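Local coordinates for protein adhesin YadA (Yersinia enterocolitica, PDB 1P9H) that binds collagen and, as a trimeric outer-membrane adhesin, promotes attachment to and invasion of host cells, at residues Ser92-Gly96 and Asp97-Thr101. Sequence-based numbering, arbitrary orientation.
Sequences SKALG and DSAVT
Ser92 and Thr101 meet hydroxyl to hydroxyl across the inside of a single coil of the left-handed parallel beta-roll, the collagen-binding head domain of the adhesin: Ser92 OG lies 2.8 Å from Thr101 OG1, a hydrogen bond in which either oxygen may donate. Ser92 CB points toward segment 97-101, and with OG anti to the backbone N (chi1 180°) the hydroxyl reaches its partner. On Thr101, OG1 stands between the backbone N and the carbonyl carbon (chi1 54°), which leaves the methyl anti to the carbonyl carbon and directed at the facing backbone, with CG2 3.4 Å from Lys93 O. Both residues were deposited in two conformers, so this pairing describes one of them. The two buried hydroxyls have further partners: Ser92 OG bonds to Ser106 OG, and Thr101 OG1 makes a weak hydrogen bond to Val86 O.

Nearer the bend, the methyls of Ala94 and Ala99 lie side by side, CB to CB at 4.0 Å, consistent with the close approach of the backbones, Ala94 CA to Ala99 CA 5.3 Å. The reversal itself is a type II beta turn from Gly96 to Ala99. Its closing bond runs from Ala99 N to Gly96 O over 3.2 Å and is fairly straight at hydrogen (161°). At the corner, Asp97 CB points away from segment 92-96, and OD1 accepts from Val83 N of the preceding coil.

Strand 93-94 lies between strands 79-80 and 107-108 in one parallel sheet, while strand 100-102 lies between 86-88 and 113-115 in the other. Ser92, Ala94 and Thr101 all touch Ala87 of strand 86-88, whereas Val100 points away from segment 92-96, packing on Val113 and on Gly103 of a neighbouring subunit, at the trimer interface.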
# COMPACT_ATOMS: atom_id res chain seq x y z
N SER A 92 -10.51 8.15 -8.89
CA SER A 92 -10.33 6.96 -8.06
C SER A 92 -11.71 6.55 -7.54
O SER A 92 -12.51 7.40 -7.17
CB SER A 92 -9.40 7.28 -6.89
OG SER A 92 -9.21 6.15 -6.05
N LYS A 93 -11.99 5.25 -7.51
CA LYS A 93 -13.29 4.80 -7.04
C LYS A 93 -13.30 3.56 -6.17
O LYS A 93 -12.81 2.49 -6.54
CB LYS A 93 -14.26 4.64 -8.23
CG LYS A 93 -13.81 3.73 -9.35
CD LYS A 93 -14.81 3.81 -10.51
CE LYS A 93 -14.50 2.80 -11.61
NZ LYS A 93 -13.22 3.10 -12.32
N ALA A 94 -13.84 3.73 -4.97
CA ALA A 94 -13.99 2.66 -3.99
C ALA A 94 -15.46 2.29 -4.19
O ALA A 94 -16.36 3.01 -3.75
CB ALA A 94 -13.74 3.20 -2.59
N LEU A 95 -15.68 1.16 -4.84
CA LEU A 95 -17.02 0.70 -5.21
C LEU A 95 -17.79 -0.22 -4.27
O LEU A 95 -18.84 -0.74 -4.65
CB LEU A 95 -16.94 0.03 -6.59
CG LEU A 95 -16.31 0.88 -7.69
CD1 LEU A 95 -16.19 0.06 -8.96
CD2 LEU A 95 -17.15 2.12 -7.93
N GLY A 96 -17.29 -0.41 -3.07
CA GLY A 96 -17.99 -1.27 -2.13
C GLY A 96 -17.66 -0.86 -0.71
O GLY A 96 -16.75 -0.07 -0.48
N ASP A 97 -18.41 -1.40 0.25
CA ASP A 97 -18.16 -1.07 1.65
C ASP A 97 -16.72 -1.37 2.04
O ASP A 97 -16.14 -2.37 1.61
CB ASP A 97 -19.09 -1.87 2.56
CG ASP A 97 -20.55 -1.51 2.38
OD1 ASP A 97 -20.84 -0.44 1.80
OD2 ASP A 97 -21.41 -2.29 2.85
N SER A 98 -16.15 -0.47 2.83
CA SER A 98 -14.79 -0.61 3.35
C SER A 98 -13.65 -0.64 2.34
O SER A 98 -12.49 -0.75 2.72
CB SER A 98 -14.70 -1.86 4.22
OG SER A 98 -15.68 -1.82 5.25
N ALA A 99 -13.96 -0.54 1.05
CA ALA A 99 -12.92 -0.56 0.03
C ALA A 99 -12.02 0.66 0.14
O ALA A 99 -12.46 1.73 0.55
CB ALA A 99 -13.56 -0.60 -1.36
N VAL A 100 -10.74 0.48 -0.18
CA VAL A 100 -9.80 1.59 -0.15
C VAL A 100 -9.06 1.64 -1.48
O VAL A 100 -8.60 0.61 -1.99
CB VAL A 100 -8.78 1.49 1.01
CG1 VAL A 100 -9.51 1.33 2.33
CG2 VAL A 100 -7.82 0.33 0.78
N THR A 101 -8.96 2.83 -2.04
CA THR A 101 -8.27 3.04 -3.31
C THR A 101 -7.40 4.28 -3.20
O THR A 101 -7.80 5.28 -2.60
CB THR A 101 -9.25 3.24 -4.49
OG1 THR A 101 -10.17 4.29 -4.18
CG2 THR A 101 -10.01 1.96 -4.77